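Local coordinates for PbSGBP-B lipoprotein (Prevotella bryantii B14, PDB 6D2Y) that probably binds polysaccharide at the bacterial cell surface as a glycan-binding lipoprotein, and carries a bound magnesium ion, at residues K311-W325 with L385-L399. Sequence-based numbering, arbitrary orientation.
Sequences KSLKFEMLIPADAGW and LYDTGDKWVTVTIPL
Strands 311-318 and 393-398 pair antiparallel in one sheet of the beta sandwich that forms the C-terminal, probably glycan-binding domain; strand 449-458 flanks 311-318 on its other edge. Leu313 with Ile397, Phe315 with Val395 and Met317 with Val393 are the hydrogen-bonded pairs, with Val395 N 2.8 Å from Phe315 O. Their side chains share one face of the sheet, where Leu313 and Ile397 both touch Ile332 of strand 330-335. A chi1 of 62° sets the Phe315 ring alongside Val395, whose CB lies over one face toward the rim, 3.9 Å from the ring centroid, in a CH-pi contact; Val395 CG2 also meets the selenium of Met317, a selenomethionine. On the other face of the sheet, Glu316 bends at chi2 (75°) alongside Thr394, whose OG1 donates to the anti lone pair of Glu316 OE2 at 2.5 Å. Glu316 OE1 is held by Arg455 and Asn453, so both carboxylate oxygens are engaged. Further along, Trp392 lies across Leu318 at about a right angle: Leu318 CB and CD1 cover one indole face, CD1 3.6 Å from the centroid of the five-membered ring. Trp392 NE1 donates to Thr252 O, and the side chain approaches the magnesium ligand Asp452. Beyond the strands, two turns meet, 320-323 (type I) and 388-391 (type I'). Ala321 N donates to Asp390 OD2 at 3.3 Å, coming from above the carboxylate plane, while a water molecule bridges that same oxygen to Asp322 OD2.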
loop_
_atom_site.group_PDB
_atom_site.type_symbol
_atom_site.label_atom_id
_atom_site.label_comp_id
_atom_site.label_asym_id
_atom_site.label_seq_id
_atom_site.Cartn_x
_atom_site.Cartn_y
_atom_site.Cartn_z
ATOM N N LYS A 311 -3.131 -7.182 7.876
ATOM C CA LYS A 311 -1.717 -7.308 7.564
ATOM C C LYS A 311 -1.540 -7.533 6.069
ATOM O O LYS A 311 -2.478 -7.902 5.359
ATOM C CB LYS A 311 -1.068 -8.448 8.358
ATOM C CG LYS A 311 -0.465 -8.008 9.681
ATOM C CD LYS A 311 -0.620 -9.085 10.743
ATOM C CE LYS A 311 0.121 -8.718 12.017
ATOM N NZ LYS A 311 -0.185 -9.660 13.128
ATOM N N SER A 312 -0.316 -7.298 5.601
ATOM C CA SER A 312 -0.000 -7.375 4.184
ATOM C C SER A 312 1.332 -8.079 3.990
ATOM O O SER A 312 2.238 -7.972 4.821
ATOM C CB SER A 312 0.061 -5.980 3.541
ATOM O OG SER A 312 -1.187 -5.318 3.626
ATOM N N LEU A 313 1.440 -8.801 2.878
ATOM C CA LEU A 313 2.709 -9.365 2.440
ATOM C C LEU A 313 3.457 -8.323 1.620
ATOM O O LEU A 313 2.885 -7.712 0.710
ATOM C CB LEU A 313 2.481 -10.634 1.617
ATOM C CG LEU A 313 3.720 -11.365 1.098
ATOM C CD1 LEU A 313 4.307 -12.289 2.159
ATOM C CD2 LEU A 313 3.378 -12.138 -0.164
ATOM N N LYS A 314 4.731 -8.109 1.952
ATOM C CA LYS A 314 5.560 -7.123 1.277
ATOM C C LYS A 314 6.889 -7.750 0.885
ATOM O O LYS A 314 7.362 -8.692 1.527
ATOM C CB LYS A 314 5.821 -5.892 2.159
ATOM C CG LYS A 314 4.758 -4.813 2.085
ATOM C CD LYS A 314 5.199 -3.585 2.865
ATOM C CE LYS A 314 4.142 -2.501 2.848
ATOM N NZ LYS A 314 4.503 -1.373 3.747
ATOM N N PHE A 315 7.484 -7.209 -0.175
ATOM C CA PHE A 315 8.796 -7.628 -0.651
ATOM C C PHE A 315 9.302 -6.586 -1.637
ATOM O O PHE A 315 8.520 -5.834 -2.225
ATOM C CB PHE A 315 8.754 -9.018 -1.305
ATOM C CG PHE A 315 7.880 -9.099 -2.530
ATOM C CD1 PHE A 315 6.536 -9.424 -2.420
ATOM C CD2 PHE A 315 8.407 -8.870 -3.795
ATOM C CE1 PHE A 315 5.732 -9.507 -3.546
ATOM C CE2 PHE A 315 7.608 -8.951 -4.921
ATOM C CZ PHE A 315 6.269 -9.271 -4.796
ATOM N N GLU A 316 10.619 -6.549 -1.806
ATOM C CA GLU A 316 11.250 -5.721 -2.823
ATOM C C GLU A 316 11.538 -6.565 -4.058
ATOM O O GLU A 316 11.875 -7.748 -3.959
ATOM C CB GLU A 316 12.541 -5.086 -2.302
ATOM C CG GLU A 316 12.337 -3.763 -1.574
ATOM C CD GLU A 316 11.755 -3.941 -0.183
ATOM O OE1 GLU A 316 12.218 -4.841 0.544
ATOM O OE2 GLU A 316 10.839 -3.178 0.189
HETATM N N MSE A 317 11.402 -5.944 -5.226
HETATM C CA MSE A 317 11.427 -6.678 -6.487
HETATM C C MSE A 317 12.172 -5.922 -7.584
HETATM O O MSE A 317 12.020 -4.708 -7.735
HETATM C CB MSE A 317 9.989 -6.978 -6.925
HETATM C CG MSE A 317 9.813 -7.705 -8.254
HETATM SE SE MSE A 317 7.902 -7.775 -8.634
HETATM C CE MSE A 317 7.829 -9.010 -10.114
ATOM N N LEU A 318 12.985 -6.651 -8.346
ATOM C CA LEU A 318 13.723 -6.091 -9.469
ATOM C C LEU A 318 13.400 -6.893 -10.717
ATOM O O LEU A 318 13.524 -8.123 -10.720
ATOM C CB LEU A 318 15.237 -6.105 -9.209
ATOM C CG LEU A 318 16.118 -5.110 -9.978
ATOM C CD1 LEU A 318 17.523 -5.099 -9.410
ATOM C CD2 LEU A 318 16.176 -5.407 -11.470
ATOM N N ILE A 319 12.990 -6.195 -11.771
ATOM C CA ILE A 319 12.847 -6.780 -13.102
ATOM C C ILE A 319 13.721 -5.983 -14.061
ATOM O O ILE A 319 13.457 -4.793 -14.290
ATOM C CB ILE A 319 11.386 -6.785 -13.572
ATOM C CG1 ILE A 319 10.516 -7.636 -12.647
ATOM C CG2 ILE A 319 11.295 -7.295 -15.001
ATOM C CD1 ILE A 319 9.092 -7.768 -13.134
ATOM N N PRO A 320 14.763 -6.582 -14.635
ATOM C CA PRO A 320 15.607 -5.843 -15.580
ATOM C C PRO A 320 14.814 -5.379 -16.793
ATOM O O PRO A 320 13.870 -6.035 -17.236
ATOM C CB PRO A 320 16.682 -6.864 -15.972
ATOM C CG PRO A 320 16.702 -7.844 -14.844
ATOM C CD PRO A 320 15.286 -7.930 -14.363
ATOM N N ALA A 321 15.210 -4.221 -17.326
ATOM C CA ALA A 321 14.531 -3.674 -18.495
ATOM C C ALA A 321 14.647 -4.599 -19.700
ATOM O O ALA A 321 13.728 -4.661 -20.523
ATOM C CB ALA A 321 15.093 -2.291 -18.832
ATOM N N ASP A 322 15.759 -5.324 -19.821
ATOM C CA ASP A 322 15.947 -6.265 -20.917
ATOM C C ASP A 322 15.298 -7.619 -20.659
ATOM O O ASP A 322 15.438 -8.524 -21.488
ATOM C CB ASP A 322 17.441 -6.455 -21.200
ATOM C CG ASP A 322 18.235 -6.797 -19.952
ATOM O OD1 ASP A 322 17.934 -7.825 -19.310
ATOM O OD2 ASP A 322 19.171 -6.041 -19.618
ATOM N N ALA A 323 14.595 -7.784 -19.538
ATOM C CA ALA A 323 13.978 -9.054 -19.175
ATOM C C ALA A 323 12.579 -8.794 -18.615
ATOM O O ALA A 323 12.243 -9.170 -17.495
ATOM C CB ALA A 323 14.846 -9.815 -18.175
ATOM N N GLY A 324 11.744 -8.147 -19.424
ATOM C CA GLY A 324 10.427 -7.755 -18.963
ATOM C C GLY A 324 9.532 -8.945 -18.671
ATOM O O GLY A 324 9.683 -10.031 -19.231
ATOM N N TRP A 325 8.579 -8.720 -17.770
ATOM C CA TRP A 325 7.615 -9.726 -17.339
ATOM C C TRP A 325 6.257 -9.339 -17.907
ATOM O O TRP A 325 5.630 -8.384 -17.436
ATOM C CB TRP A 325 7.578 -9.815 -15.815
ATOM C CG TRP A 325 6.517 -10.720 -15.271
ATOM C CD1 TRP A 325 6.045 -11.868 -15.837
ATOM C CD2 TRP A 325 5.798 -10.551 -14.044
ATOM N NE1 TRP A 325 5.072 -12.425 -15.039
ATOM C CE2 TRP A 325 4.904 -11.636 -13.931
ATOM C CE3 TRP A 325 5.823 -9.588 -13.030
ATOM C CZ2 TRP A 325 4.043 -11.784 -12.846
ATOM C CZ3 TRP A 325 4.966 -9.738 -11.954
ATOM C CH2 TRP A 325 4.090 -10.827 -11.870
ATOM N N LEU A 385 4.605 -5.777 -21.654
ATOM C CA LEU A 385 5.829 -6.135 -20.945
ATOM C C LEU A 385 6.045 -5.170 -19.788
ATOM O O LEU A 385 6.271 -3.975 -20.001
ATOM C CB LEU A 385 7.024 -6.117 -21.894
ATOM C CG LEU A 385 7.202 -7.319 -22.817
ATOM C CD1 LEU A 385 8.378 -7.109 -23.760
ATOM C CD2 LEU A 385 7.389 -8.587 -22.005
ATOM N N TYR A 386 5.979 -5.682 -18.565
ATOM C CA TYR A 386 6.223 -4.881 -17.375
ATOM C C TYR A 386 7.612 -5.177 -16.832
ATOM O O TYR A 386 7.959 -6.338 -16.591
ATOM C CB TYR A 386 5.173 -5.140 -16.291
ATOM C CG TYR A 386 5.439 -4.389 -15.001
ATOM C CD1 TYR A 386 4.949 -3.102 -14.807
ATOM C CD2 TYR A 386 6.177 -4.969 -13.975
ATOM C CE1 TYR A 386 5.193 -2.413 -13.631
ATOM C CE2 TYR A 386 6.425 -4.288 -12.796
ATOM C CZ TYR A 386 5.929 -3.010 -12.631
ATOM O OH TYR A 386 6.171 -2.328 -11.461
ATOM N N ASP A 387 8.403 -4.126 -16.656
ATOM C CA ASP A 387 9.644 -4.159 -15.900
ATOM C C ASP A 387 9.618 -3.005 -14.903
ATOM O O ASP A 387 8.650 -2.237 -14.837
ATOM C CB ASP A 387 10.867 -4.080 -16.826
ATOM C CG ASP A 387 10.957 -2.758 -17.568
ATOM O OD1 ASP A 387 11.537 -1.800 -17.015
ATOM O OD2 ASP A 387 10.449 -2.678 -18.709
ATOM N N THR A 388 10.686 -2.877 -14.111
ATOM C CA THR A 388 10.800 -1.787 -13.146
ATOM C C THR A 388 12.062 -0.957 -13.361
ATOM O O THR A 388 12.584 -0.374 -12.407
ATOM C CB THR A 388 10.762 -2.315 -11.709
ATOM O OG1 THR A 388 12.089 -2.691 -11.288
ATOM C CG2 THR A 388 9.839 -3.527 -11.597
ATOM N N GLY A 389 12.572 -0.904 -14.592
ATOM C CA GLY A 389 13.684 -0.036 -14.933
ATOM C C GLY A 389 15.000 -0.352 -14.260
ATOM O O GLY A 389 15.842 0.540 -14.131
ATOM N N ASP A 390 15.207 -1.600 -13.835
ATOM C CA ASP A 390 16.410 -2.047 -13.133
ATOM C C ASP A 390 16.550 -1.432 -11.745
ATOM O O ASP A 390 17.658 -1.375 -11.203
ATOM C CB ASP A 390 17.683 -1.776 -13.946
ATOM C CG ASP A 390 17.591 -2.292 -15.366
ATOM O OD1 ASP A 390 17.227 -1.502 -16.263
ATOM O OD2 ASP A 390 17.887 -3.486 -15.588
ATOM N N LYS A 391 15.455 -0.968 -11.152
ATOM C CA LYS A 391 15.453 -0.508 -9.773
ATOM C C LYS A 391 14.654 -1.472 -8.907
ATOM O O LYS A 391 13.770 -2.189 -9.385
ATOM C CB LYS A 391 14.868 0.904 -9.644
ATOM C CG LYS A 391 15.699 1.997 -10.300
ATOM C CD LYS A 391 15.221 2.272 -11.711
ATOM C CE LYS A 391 15.910 3.485 -12.316
ATOM N NZ LYS A 391 15.391 3.774 -13.683
ATOM N N TRP A 392 14.983 -1.481 -7.619
ATOM C CA TRP A 392 14.217 -2.242 -6.646
ATOM C C TRP A 392 13.004 -1.430 -6.209
ATOM O O TRP A 392 13.131 -0.257 -5.844
ATOM C CB TRP A 392 15.084 -2.592 -5.437
ATOM C CG TRP A 392 16.147 -3.612 -5.717
ATOM C CD1 TRP A 392 17.440 -3.373 -6.085
ATOM C CD2 TRP A 392 16.009 -5.036 -5.642
ATOM N NE1 TRP A 392 18.115 -4.559 -6.242
ATOM C CE2 TRP A 392 17.258 -5.596 -5.978
ATOM C CE3 TRP A 392 14.950 -5.892 -5.323
ATOM C CZ2 TRP A 392 17.478 -6.973 -6.004
ATOM C CZ3 TRP A 392 15.170 -7.260 -5.351
ATOM C CH2 TRP A 392 16.424 -7.784 -5.690
ATOM N N VAL A 393 11.829 -2.053 -6.256
ATOM C CA VAL A 393 10.585 -1.426 -5.832
ATOM C C VAL A 393 9.909 -2.330 -4.810
ATOM O O VAL A 393 10.046 -3.556 -4.850
ATOM C CB VAL A 393 9.640 -1.145 -7.023
ATOM C CG1 VAL A 393 10.276 -0.149 -7.989
ATOM C CG2 VAL A 393 9.283 -2.439 -7.740
ATOM N N THR A 394 9.182 -1.712 -3.881
ATOM C CA THR A 394 8.464 -2.442 -2.845
ATOM C C THR A 394 7.053 -2.766 -3.314
ATOM O O THR A 394 6.310 -1.874 -3.734
ATOM C CB THR A 394 8.418 -1.638 -1.545
ATOM O OG1 THR A 394 9.755 -1.301 -1.142
ATOM C CG2 THR A 394 7.726 -2.435 -0.441
ATOM N N VAL A 395 6.690 -4.044 -3.238
ATOM C CA VAL A 395 5.377 -4.528 -3.643
ATOM C C VAL A 395 4.589 -4.881 -2.389
ATOM O O VAL A 395 5.097 -5.582 -1.506
ATOM C CB VAL A 395 5.497 -5.739 -4.583
ATOM C CG1 VAL A 395 4.128 -6.338 -4.865
ATOM C CG2 VAL A 395 6.190 -5.334 -5.874
ATOM N N THR A 396 3.352 -4.398 -2.313
ATOM C CA THR A 396 2.476 -4.645 -1.176
ATOM C C THR A 396 1.266 -5.435 -1.648
ATOM O O THR A 396 0.540 -4.990 -2.542
ATOM C CB THR A 396 2.028 -3.337 -0.519
ATOM O OG1 THR A 396 3.177 -2.569 -0.142
ATOM C CG2 THR A 396 1.186 -3.629 0.717
ATOM N N ILE A 397 1.051 -6.600 -1.047
ATOM C CA ILE A 397 -0.110 -7.428 -1.355
ATOM C C ILE A 397 -0.813 -7.777 -0.049
ATOM O O ILE A 397 -0.337 -8.645 0.698
ATOM C CB ILE A 397 0.293 -8.691 -2.130
ATOM C CG1 ILE A 397 0.943 -8.306 -3.459
ATOM C CG2 ILE A 397 -0.918 -9.579 -2.360
ATOM C CD1 ILE A 397 0.995 -9.427 -4.458
ATOM N N PRO A 398 -1.934 -7.132 0.267
ATOM C CA PRO A 398 -2.606 -7.411 1.542
ATOM C C PRO A 398 -3.122 -8.839 1.600
ATOM O O PRO A 398 -3.637 -9.375 0.616
ATOM C CB PRO A 398 -3.754 -6.396 1.569
ATOM C CG PRO A 398 -3.974 -6.027 0.141
ATOM C CD PRO A 398 -2.632 -6.101 -0.519
ATOM N N LEU A 399 -2.972 -9.457 2.775
ATOM C CA LEU A 399 -3.445 -10.823 2.963
ATOM C C LEU A 399 -4.938 -10.950 2.704
ATOM O O LEU A 399 -5.410 -12.047 2.381
ATOM C CB LEU A 399 -3.110 -11.309 4.374
ATOM C CG LEU A 399 -1.620 -11.399 4.706
ATOM C CD1 LEU A 399 -1.408 -12.064 6.059
ATOM C CD2 LEU A 399 -0.873 -12.150 3.615
HETATM O O HOH W 1 18.195 -4.372 -17.940
#